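Local structure of EtuB protein (Clostridium kluyveri DSM 555, 3IO0) at residues 63-72 with 84-95; 115-126 with 204-215. The protein probably builds, as a trimer of chains with two tandem microcompartment domains, part of the shell of a bacterial microcompartment associated with ethanol utilisation. One frame throughout, in Å; residues are numbered along the deposited sequence.

Contact 1. Residues 63-72 with 84-95; sequences TNTEVATIEL and IFIVLKAADVSD
Residues Glu-66 to Glu-71 run antiparallel to Ile-84 to Ala-90, the strand axes 4.3 Å apart at closest approach with 142° between their directions. Glu-66/Lys-89, Thr-69/Val-87 and Glu-71/Phe-85 are hydrogen-bonded pairs; Val-67/Leu-88 and Ile-70/Ile-86 are non-hydrogen-bonded. A classic beta bulge shifts the register by one residue: Ala-68 and Thr-69 both face Val-87, whose O accepts from Ala-68 N at 2.7 Å and from Thr-69 N at 3.2 Å. One carbonyl thus serves two consecutive amides, and the CB of Ala-68 comes to lie against Val-87 CG1.

At the second residue of the bulge, Thr-69 CG2 packs on Val-87 CB at 3.6 Å. With OG1 anti to the backbone N (chi1 -171°), the methyl is left for Val-87 while the hydroxyl bonds Glu-71 OE2 along the strand, at 3.0 Å and on the anti lone pair. That same OE2 lies at the edge of the Phe-85 ring. Glu-71 OE1 bonds Ser-177 OG of the second subunit, so each carboxylate oxygen has a hydroxyl partner, one in the same strand and one across the subunit boundary. Further along the same face, the side chains of Glu-66 and Lys-89 cross at a slant; OE1 of Glu-66 and NZ of Lys-89 stay 4.5 Å apart, too far for a salt bridge. The opposite face is apolar: Val-67 CG2 meets Leu-88 CD2 at 3.9 Å, and Leu-72 and Ile-84 lie side by side, pointing the same way.

Within the first BMC domain, 66-71 is the outermost strand of its sheet in this chain, while 84-90 is bonded along its other side to strand 39-45. Helices 50-61 and 93-111 cover the face that carries Leu-88; Phe-85, on the reverse face, packs on Ala-154 of the second subunit.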
loop_
_atom_site.group_PDB
_atom_site.type_symbol
_atom_site.label_atom_id
_atom_site.label_comp_id
_atom_site.label_asym_id
_atom_site.label_seq_id
_atom_site.Cartn_x
_atom_site.Cartn_y
_atom_site.Cartn_z
ATOM N N THR A 63 -4.926 -31.619 9.573
ATOM C CA THR A 63 -3.768 -31.721 10.468
ATOM C C THR A 63 -4.033 -31.233 11.885
ATOM O O THR A 63 -5.056 -30.584 12.176
ATOM C CB THR A 63 -2.597 -30.888 9.954
ATOM O OG1 THR A 63 -3.027 -29.526 9.813
ATOM C CG2 THR A 63 -2.073 -31.425 8.613
ATOM N N ASN A 64 -3.084 -31.527 12.765
ATOM C CA ASN A 64 -3.173 -31.060 14.129
ATOM C C ASN A 64 -2.531 -29.679 14.274
ATOM O O ASN A 64 -1.564 -29.497 15.034
ATOM C CB ASN A 64 -2.533 -32.069 15.086
ATOM C CG ASN A 64 -2.850 -31.773 16.541
ATOM O OD1 ASN A 64 -3.647 -30.892 16.861
ATOM N ND2 ASN A 64 -2.225 -32.513 17.427
ATOM N N THR A 65 -3.074 -28.703 13.556
ATOM C CA THR A 65 -2.521 -27.352 13.597
ATOM C C THR A 65 -3.533 -26.272 14.020
ATOM O O THR A 65 -4.747 -26.501 14.064
ATOM C CB THR A 65 -1.890 -26.990 12.258
ATOM O OG1 THR A 65 -2.793 -27.352 11.211
ATOM C CG2 THR A 65 -0.588 -27.751 12.068
ATOM N N GLU A 66 -3.020 -25.098 14.365
ATOM C CA GLU A 66 -3.873 -23.965 14.700
ATOM C C GLU A 66 -3.339 -22.721 13.995
ATOM O O GLU A 66 -2.241 -22.743 13.431
ATOM C CB GLU A 66 -3.926 -23.757 16.205
ATOM C CG GLU A 66 -4.652 -24.843 16.964
ATOM C CD GLU A 66 -4.874 -24.468 18.426
ATOM O OE1 GLU A 66 -3.941 -23.908 19.053
ATOM O OE2 GLU A 66 -5.984 -24.731 18.948
ATOM N N VAL A 67 -4.121 -21.647 14.012
ATOM C CA VAL A 67 -3.770 -20.458 13.259
ATOM C C VAL A 67 -3.140 -19.426 14.183
ATOM O O VAL A 67 -3.779 -18.932 15.112
ATOM C CB VAL A 67 -5.002 -19.892 12.534
ATOM C CG1 VAL A 67 -4.715 -18.512 11.968
ATOM C CG2 VAL A 67 -5.465 -20.853 11.434
ATOM N N ALA A 68 -1.873 -19.118 13.936
ATOM C CA ALA A 68 -1.165 -18.119 14.720
ATOM C C ALA A 68 -1.489 -16.727 14.194
ATOM O O ALA A 68 -1.881 -15.847 14.951
ATOM C CB ALA A 68 0.325 -18.377 14.689
ATOM N N THR A 69 -1.348 -16.523 12.892
ATOM C CA THR A 69 -1.629 -15.213 12.333
ATOM C C THR A 69 -1.960 -15.273 10.848
ATOM O O THR A 69 -1.368 -16.056 10.110
ATOM C CB THR A 69 -0.464 -14.216 12.620
ATOM O OG1 THR A 69 -0.856 -12.899 12.239
ATOM C CG2 THR A 69 0.776 -14.579 11.857
ATOM N N ILE A 70 -2.930 -14.465 10.422
ATOM C CA ILE A 70 -3.214 -14.279 8.999
ATOM C C ILE A 70 -3.167 -12.786 8.695
ATOM O O ILE A 70 -4.015 -12.044 9.166
ATOM C CB ILE A 70 -4.607 -14.806 8.620
ATOM C CG1 ILE A 70 -4.786 -16.250 9.082
ATOM C CG2 ILE A 70 -4.851 -14.651 7.117
ATOM C CD1 ILE A 70 -6.236 -16.654 9.231
ATOM N N GLU A 71 -2.184 -12.354 7.909
ATOM C CA GLU A 71 -2.032 -10.940 7.552
ATOM C C GLU A 71 -1.956 -10.722 6.039
ATOM O O GLU A 71 -1.471 -11.586 5.297
ATOM C CB GLU A 71 -0.804 -10.353 8.229
ATOM C CG GLU A 71 -0.703 -10.711 9.700
ATOM C CD GLU A 71 0.451 -10.035 10.416
ATOM O OE1 GLU A 71 0.828 -8.905 10.035
ATOM O OE2 GLU A 71 0.979 -10.637 11.374
ATOM N N LEU A 72 -2.435 -9.558 5.591
ATOM C CA LEU A 72 -2.514 -9.225 4.166
ATOM C C LEU A 72 -1.806 -7.914 3.807
ATOM O O LEU A 72 -2.399 -6.859 3.982
ATOM C CB LEU A 72 -3.983 -9.044 3.783
ATOM C CG LEU A 72 -5.013 -10.152 3.518
ATOM C CD1 LEU A 72 -4.643 -11.504 4.081
ATOM C CD2 LEU A 72 -6.383 -9.726 4.046
ATOM N N ILE A 84 -0.162 -12.247 0.850
ATOM C CA ILE A 84 -0.602 -13.215 1.878
ATOM C C ILE A 84 0.473 -13.742 2.840
ATOM O O ILE A 84 1.563 -14.127 2.414
ATOM C CB ILE A 84 -1.503 -14.345 1.308
ATOM C CG1 ILE A 84 -2.062 -15.220 2.426
ATOM C CG2 ILE A 84 -0.768 -15.186 0.329
ATOM C CD1 ILE A 84 -3.144 -14.569 3.263
ATOM N N PHE A 85 0.152 -13.746 4.133
ATOM C CA PHE A 85 1.071 -14.235 5.158
ATOM C C PHE A 85 0.329 -15.011 6.239
ATOM O O PHE A 85 -0.349 -14.431 7.093
ATOM C CB PHE A 85 1.864 -13.083 5.763
ATOM C CG PHE A 85 2.816 -13.492 6.857
ATOM C CD1 PHE A 85 3.932 -14.277 6.577
ATOM C CD2 PHE A 85 2.617 -13.056 8.165
ATOM C CE1 PHE A 85 4.831 -14.644 7.592
ATOM C CE2 PHE A 85 3.497 -13.418 9.178
ATOM C CZ PHE A 85 4.614 -14.214 8.889
ATOM N N ILE A 86 0.464 -16.335 6.178
ATOM C CA ILE A 86 -0.256 -17.247 7.055
ATOM C C ILE A 86 0.743 -18.012 7.900
ATOM O O ILE A 86 1.689 -18.602 7.367
ATOM C CB ILE A 86 -1.105 -18.235 6.242
ATOM C CG1 ILE A 86 -2.202 -17.483 5.491
ATOM C CG2 ILE A 86 -1.718 -19.284 7.142
ATOM C CD1 ILE A 86 -2.836 -18.273 4.367
ATOM N N VAL A 87 0.543 -17.977 9.217
ATOM C CA VAL A 87 1.368 -18.743 10.142
ATOM C C VAL A 87 0.490 -19.696 10.933
ATOM O O VAL A 87 -0.451 -19.276 11.602
ATOM C CB VAL A 87 2.211 -17.843 11.090
ATOM C CG1 VAL A 87 3.003 -18.674 12.069
ATOM C CG2 VAL A 87 3.170 -16.994 10.290
ATOM N N LEU A 88 0.808 -20.983 10.824
ATOM C CA LEU A 88 0.150 -22.037 11.574
ATOM C C LEU A 88 1.060 -22.489 12.705
ATOM O O LEU A 88 2.278 -22.571 12.518
ATOM C CB LEU A 88 -0.135 -23.222 10.658
ATOM C CG LEU A 88 -0.921 -22.977 9.375
ATOM C CD1 LEU A 88 -1.045 -24.261 8.571
ATOM C CD2 LEU A 88 -2.286 -22.411 9.715
ATOM N N LYS A 89 0.478 -22.778 13.868
ATOM C CA LYS A 89 1.242 -23.256 15.022
ATOM C C LYS A 89 0.902 -24.693 15.409
ATOM O O LYS A 89 -0.237 -25.151 15.244
ATOM C CB LYS A 89 1.068 -22.323 16.218
ATOM C CG LYS A 89 -0.355 -22.175 16.731
ATOM C CD LYS A 89 -0.385 -21.294 17.978
ATOM C CE LYS A 89 -1.793 -21.113 18.514
ATOM N NZ LYS A 89 -1.847 -19.926 19.395
ATOM N N ALA A 90 1.906 -25.399 15.925
ATOM C CA ALA A 90 1.782 -26.811 16.295
ATOM C C ALA A 90 2.765 -27.135 17.396
ATOM O O ALA A 90 3.814 -26.503 17.497
ATOM C CB ALA A 90 2.049 -27.710 15.090
ATOM N N ALA A 91 2.427 -28.124 18.216
ATOM C CA ALA A 91 3.352 -28.627 19.230
ATOM C C ALA A 91 4.512 -29.368 18.559
ATOM O O ALA A 91 5.638 -29.351 19.047
ATOM C CB ALA A 91 2.622 -29.537 20.207
ATOM N N ASP A 92 4.228 -29.999 17.425
ATOM C CA ASP A 92 5.212 -30.815 16.735
ATOM C C ASP A 92 5.466 -30.288 15.320
ATOM O O ASP A 92 4.539 -30.112 14.522
ATOM C CB ASP A 92 4.716 -32.265 16.695
ATOM C CG ASP A 92 5.797 -33.264 16.277
ATOM O OD1 ASP A 92 6.574 -33.008 15.319
ATOM O OD2 ASP A 92 5.831 -34.342 16.907
ATOM N N VAL A 93 6.737 -30.058 15.017
ATOM C CA VAL A 93 7.160 -29.534 13.719
ATOM C C VAL A 93 6.578 -30.293 12.530
ATOM O O VAL A 93 6.219 -29.682 11.524
ATOM C CB VAL A 93 8.688 -29.553 13.583
ATOM C CG1 VAL A 93 9.138 -28.405 12.723
ATOM C CG2 VAL A 93 9.361 -29.488 14.975
ATOM N N SER A 94 6.489 -31.618 12.638
ATOM C CA SER A 94 6.063 -32.444 11.501
ATOM C C SER A 94 4.589 -32.260 11.196
ATOM O O SER A 94 4.171 -32.424 10.045
ATOM C CB SER A 94 6.369 -33.922 11.732
ATOM O OG SER A 94 5.655 -34.396 12.856
ATOM N N ASP A 95 3.808 -31.937 12.228
ATOM C CA ASP A 95 2.414 -31.550 12.042
ATOM C C ASP A 95 2.328 -30.252 11.234
ATOM O O ASP A 95 1.558 -30.152 10.277
ATOM C CB ASP A 95 1.715 -31.376 13.390
ATOM C CG ASP A 95 1.451 -32.699 14.101
ATOM O OD1 ASP A 95 1.077 -33.687 13.425
ATOM O OD2 ASP A 95 1.600 -32.732 15.348
#

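Contact 2. Residues 115-126 with 204-215; sequences YLCDAGHLEVQY and LTAARKAGLSIL
Leu-122 and Val-124 of strand 120-126 point toward helix 204-215, part of the helix-on-sheet packing of the second BMC domain, an alpha/beta fold. Strand and helix run nearly antiparallel, at 173° with 8.8 Å between their axes. A type I turn from Cys-117 to Gly-120 brings the preceding strand alongside, and Tyr-115 joins from there.

Tyr-115 and Leu-212 cross at about a right angle, with CD2 of Leu-212 set over one ring face, 4.1 Å from the ring centroid and offset toward the rim: a CH-pi contact. The same methyl touches Leu-122 CD2 at 3.8 Å, linking side chains from both strands. Arg-208, its chain bent at chi2 and chi3, passes obliquely by the phenol end of Tyr-115, with CD and NE nearest OH and the ring and guanidinium planes 73° apart; its guanidinium also makes a cation-pi contact with Phe-230. Lower on the same arginine, CB meets Val-124 CG2 at 3.9 Å.

Val-124 has CG1 anti to its backbone N (chi1 -169°), which directs that methyl to Leu-204; the two side chains slide past each other in opposite directions. Leu-204 CD2 also reaches Tyr-126 CD1 at 3.8 Å. Where helix and strand come near at Gly-211, the absent side chain lets Leu-122 CD1 lie 4.0 Å from Gly-211 CA.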
loop_
_atom_site.group_PDB
_atom_site.type_symbol
_atom_site.label_atom_id
_atom_site.label_comp_id
_atom_site.label_asym_id
_atom_site.label_seq_id
_atom_site.Cartn_x
_atom_site.Cartn_y
_atom_site.Cartn_z
ATOM N N TYR A 115 -8.803 -14.603 -12.154
ATOM C CA TYR A 115 -8.761 -14.148 -13.539
ATOM C C TYR A 115 -7.977 -12.850 -13.581
ATOM O O TYR A 115 -8.366 -11.884 -12.932
ATOM C CB TYR A 115 -10.182 -13.929 -14.066
ATOM C CG TYR A 115 -11.036 -15.180 -14.071
ATOM C CD1 TYR A 115 -11.612 -15.666 -12.892
ATOM C CD2 TYR A 115 -11.265 -15.879 -15.257
ATOM C CE1 TYR A 115 -12.396 -16.816 -12.893
ATOM C CE2 TYR A 115 -12.047 -17.029 -15.272
ATOM C CZ TYR A 115 -12.610 -17.492 -14.090
ATOM O OH TYR A 115 -13.380 -18.634 -14.109
ATOM N N LEU A 116 -6.862 -12.827 -14.306
ATOM C CA LEU A 116 -6.047 -11.604 -14.390
ATOM C C LEU A 116 -6.288 -10.857 -15.682
ATOM O O LEU A 116 -6.787 -11.412 -16.662
ATOM C CB LEU A 116 -4.553 -11.899 -14.303
ATOM C CG LEU A 116 -3.910 -12.506 -13.064
ATOM C CD1 LEU A 116 -2.459 -12.853 -13.400
ATOM C CD2 LEU A 116 -3.978 -11.558 -11.871
ATOM N N CYS A 117 -5.907 -9.591 -15.676
ATOM C CA CYS A 117 -5.879 -8.797 -16.881
ATOM C C CYS A 117 -5.280 -7.447 -16.573
ATOM O O CYS A 117 -4.970 -7.135 -15.422
ATOM C CB CYS A 117 -7.276 -8.628 -17.459
ATOM S SG CYS A 117 -8.222 -7.395 -16.628
ATOM N N ASP A 118 -5.140 -6.636 -17.609
ATOM C CA ASP A 118 -4.347 -5.431 -17.512
ATOM C C ASP A 118 -4.893 -4.419 -16.502
ATOM O O ASP A 118 -4.127 -3.798 -15.762
ATOM C CB ASP A 118 -4.197 -4.785 -18.888
ATOM C CG ASP A 118 -3.531 -3.435 -18.809
ATOM O OD1 ASP A 118 -2.279 -3.414 -18.735
ATOM O OD2 ASP A 118 -4.266 -2.408 -18.783
ATOM N N ALA A 119 -6.209 -4.255 -16.475
ATOM C CA ALA A 119 -6.806 -3.214 -15.655
ATOM C C ALA A 119 -7.211 -3.683 -14.256
ATOM O O ALA A 119 -7.651 -2.876 -13.434
ATOM C CB ALA A 119 -7.980 -2.572 -16.380
ATOM N N GLY A 120 -7.054 -4.973 -13.977
ATOM C CA GLY A 120 -7.395 -5.493 -12.663
ATOM C C GLY A 120 -7.491 -6.995 -12.628
ATOM O O GLY A 120 -6.710 -7.684 -13.270
ATOM N N HIS A 121 -8.454 -7.503 -11.872
ATOM C CA HIS A 121 -8.602 -8.933 -11.678
ATOM C C HIS A 121 -9.976 -9.287 -11.127
ATOM O O HIS A 121 -10.716 -8.417 -10.664
ATOM C CB HIS A 121 -7.523 -9.444 -10.728
ATOM C CG HIS A 121 -7.440 -8.685 -9.439
ATOM N ND1 HIS A 121 -8.346 -8.853 -8.413
ATOM C CD2 HIS A 121 -6.553 -7.757 -9.006
ATOM C CE1 HIS A 121 -8.026 -8.064 -7.406
ATOM N NE2 HIS A 121 -6.941 -7.389 -7.740
ATOM N N LEU A 122 -10.308 -10.570 -11.183
ATOM C CA LEU A 122 -11.505 -11.088 -10.554
ATOM C C LEU A 122 -11.139 -12.372 -9.824
ATOM O O LEU A 122 -10.314 -13.145 -10.310
ATOM C CB LEU A 122 -12.568 -11.370 -11.608
ATOM C CG LEU A 122 -13.865 -12.011 -11.106
ATOM C CD1 LEU A 122 -14.756 -10.990 -10.442
ATOM C CD2 LEU A 122 -14.610 -12.675 -12.239
ATOM N N GLU A 123 -11.721 -12.590 -8.649
ATOM C CA GLU A 123 -11.467 -13.815 -7.908
ATOM C C GLU A 123 -12.688 -14.220 -7.124
ATOM O O GLU A 123 -13.265 -13.429 -6.367
ATOM C CB GLU A 123 -10.266 -13.688 -6.970
ATOM C CG GLU A 123 -9.972 -14.959 -6.160
ATOM C CD GLU A 123 -8.694 -14.870 -5.332
ATOM O OE1 GLU A 123 -8.214 -13.743 -5.083
ATOM O OE2 GLU A 123 -8.156 -15.931 -4.933
ATOM N N VAL A 124 -13.077 -15.472 -7.314
ATOM C CA VAL A 124 -14.212 -16.029 -6.621
ATOM C C VAL A 124 -13.791 -17.392 -6.080
ATOM O O VAL A 124 -13.388 -18.264 -6.846
ATOM C CB VAL A 124 -15.421 -16.152 -7.563
ATOM C CG1 VAL A 124 -16.656 -16.483 -6.780
ATOM C CG2 VAL A 124 -15.652 -14.852 -8.308
ATOM N N GLN A 125 -13.858 -17.552 -4.761
ATOM C CA GLN A 125 -13.462 -18.789 -4.100
ATOM C C GLN A 125 -14.637 -19.401 -3.366
ATOM O O GLN A 125 -15.549 -18.693 -2.932
ATOM C CB GLN A 125 -12.330 -18.541 -3.100
ATOM C CG GLN A 125 -10.992 -18.106 -3.712
ATOM C CD GLN A 125 -10.315 -19.183 -4.554
ATOM O OE1 GLN A 125 -10.782 -20.330 -4.637
ATOM N NE2 GLN A 125 -9.198 -18.814 -5.179
ATOM N N TYR A 126 -14.597 -20.723 -3.213
ATOM C CA TYR A 126 -15.655 -21.467 -2.533
ATOM C C TYR A 126 -15.075 -22.548 -1.632
ATOM O O TYR A 126 -14.052 -23.146 -1.964
ATOM C CB TYR A 126 -16.601 -22.106 -3.555
ATOM C CG TYR A 126 -17.581 -23.093 -2.948
ATOM C CD1 TYR A 126 -18.658 -22.649 -2.187
ATOM C CD2 TYR A 126 -17.424 -24.471 -3.128
ATOM C CE1 TYR A 126 -19.549 -23.546 -1.617
ATOM C CE2 TYR A 126 -18.314 -25.372 -2.561
ATOM C CZ TYR A 126 -19.374 -24.899 -1.807
ATOM O OH TYR A 126 -20.274 -25.767 -1.240
ATOM N N LEU A 204 -21.993 -17.196 -6.048
ATOM C CA LEU A 204 -20.631 -17.143 -6.548
ATOM C C LEU A 204 -20.581 -17.139 -8.073
ATOM O O LEU A 204 -19.789 -16.408 -8.669
ATOM C CB LEU A 204 -19.845 -18.325 -5.992
ATOM C CG LEU A 204 -18.920 -18.158 -4.782
ATOM C CD1 LEU A 204 -19.008 -16.801 -4.105
ATOM C CD2 LEU A 204 -19.146 -19.282 -3.784
ATOM N N THR A 205 -21.443 -17.938 -8.699
ATOM C CA THR A 205 -21.371 -18.142 -10.140
ATOM C C THR A 205 -21.908 -16.951 -10.902
ATOM O O THR A 205 -21.324 -16.551 -11.923
ATOM C CB THR A 205 -22.112 -19.402 -10.594
ATOM O OG1 THR A 205 -21.810 -20.466 -9.697
ATOM C CG2 THR A 205 -21.666 -19.801 -12.002
ATOM N N ALA A 206 -23.020 -16.404 -10.412
ATOM C CA ALA A 206 -23.601 -15.214 -11.009
ATOM C C ALA A 206 -22.611 -14.065 -10.872
ATOM O O ALA A 206 -22.400 -13.294 -11.814
ATOM C CB ALA A 206 -24.913 -14.874 -10.345
ATOM N N ALA A 207 -21.989 -13.985 -9.695
ATOM C CA ALA A 207 -21.032 -12.938 -9.377
ATOM C C ALA A 207 -19.834 -13.008 -10.308
ATOM O O ALA A 207 -19.459 -11.994 -10.901
ATOM C CB ALA A 207 -20.610 -13.034 -7.931
ATOM N N ARG A 208 -19.262 -14.207 -10.457
ATOM C CA ARG A 208 -18.171 -14.449 -11.405
ATOM C C ARG A 208 -18.572 -14.028 -12.823
ATOM O O ARG A 208 -17.804 -13.359 -13.529
ATOM C CB ARG A 208 -17.752 -15.920 -11.404
ATOM C CG ARG A 208 -16.405 -16.146 -12.090
ATOM C CD ARG A 208 -16.388 -17.358 -13.026
ATOM N NE ARG A 208 -16.176 -18.620 -12.318
ATOM C CZ ARG A 208 -17.118 -19.532 -12.098
ATOM N NH1 ARG A 208 -18.359 -19.345 -12.540
ATOM N NH2 ARG A 208 -16.818 -20.640 -11.436
ATOM N N LYS A 209 -19.779 -14.418 -13.229
ATOM C CA LYS A 209 -20.287 -14.083 -14.552
ATOM C C LYS A 209 -20.338 -12.561 -14.744
ATOM O O LYS A 209 -19.780 -12.027 -15.715
ATOM C CB LYS A 209 -21.660 -14.714 -14.771
ATOM C CG LYS A 209 -22.135 -14.640 -16.206
ATOM C CD LYS A 209 -23.557 -15.175 -16.366
ATOM C CE LYS A 209 -24.109 -14.826 -17.754
ATOM N NZ LYS A 209 -25.586 -14.997 -17.833
ATOM N N ALA A 210 -20.984 -11.881 -13.794
ATOM C CA ALA A 210 -21.118 -10.426 -13.799
ATOM C C ALA A 210 -19.762 -9.730 -13.866
ATOM O O ALA A 210 -19.573 -8.812 -14.670
ATOM C CB ALA A 210 -21.891 -9.965 -12.575
ATOM N N GLY A 211 -18.821 -10.170 -13.031
ATOM C CA GLY A 211 -17.487 -9.580 -12.999
ATOM C C GLY A 211 -16.817 -9.591 -14.362
ATOM O O GLY A 211 -16.399 -8.533 -14.878
ATOM N N LEU A 212 -16.737 -10.792 -14.944
ATOM C CA LEU A 212 -16.148 -11.005 -16.265
ATOM C C LEU A 212 -16.843 -10.154 -17.327
ATOM O O LEU A 212 -16.185 -9.527 -18.163
ATOM C CB LEU A 212 -16.232 -12.477 -16.647
ATOM C CG LEU A 212 -15.504 -13.531 -15.818
ATOM C CD1 LEU A 212 -15.888 -14.920 -16.308
ATOM C CD2 LEU A 212 -14.004 -13.345 -15.882
ATOM N N SER A 213 -18.174 -10.132 -17.271
ATOM C CA SER A 213 -18.983 -9.304 -18.155
ATOM C C SER A 213 -18.476 -7.855 -18.165
ATOM O O SER A 213 -18.154 -7.316 -19.235
ATOM C CB SER A 213 -20.458 -9.388 -17.750
ATOM O OG SER A 213 -21.245 -8.439 -18.441
ATOM N N ILE A 214 -18.373 -7.257 -16.970
ATOM C CA ILE A 214 -17.962 -5.858 -16.809
ATOM C C ILE A 214 -16.529 -5.644 -17.281
ATOM O O ILE A 214 -16.242 -4.704 -18.027
ATOM C CB ILE A 214 -18.082 -5.381 -15.342
ATOM C CG1 ILE A 214 -19.527 -5.473 -14.850
ATOM C CG2 ILE A 214 -17.543 -3.959 -15.186
ATOM C CD1 ILE A 214 -20.457 -4.440 -15.445
ATOM N N LEU A 215 -15.630 -6.519 -16.840
ATOM C CA LEU A 215 -14.236 -6.423 -17.235
ATOM C C LEU A 215 -14.104 -6.416 -18.753
ATOM O O LEU A 215 -13.337 -5.631 -19.307
ATOM C CB LEU A 215 -13.443 -7.569 -16.624
ATOM C CG LEU A 215 -12.513 -7.321 -15.438
ATOM C CD1 LEU A 215 -12.597 -5.915 -14.873
ATOM C CD2 LEU A 215 -12.809 -8.361 -14.379
#

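In the fold
The two contacts lie on opposite sides of the chain's centre, their own centres about 30 Å apart, one in each of the tandem BMC domains; helix 93-111, whose start belongs to contact 1, leads into strand 114-117 of contact 2. Contact 1 joins neighbouring strands within one sheet, partly buried, and relies on main-chain bonds, with charged and polar side chains mixed with Val-87 and Phe-85 on one face and a second subunit at its end. Contact 2 joins a sheet to the helix packed on it. It is buried and mostly apolar, with Arg-208 and the Tyr-115 hydroxyl as the polar groups where the side chains meet; a third subunit meets its turn and the helix.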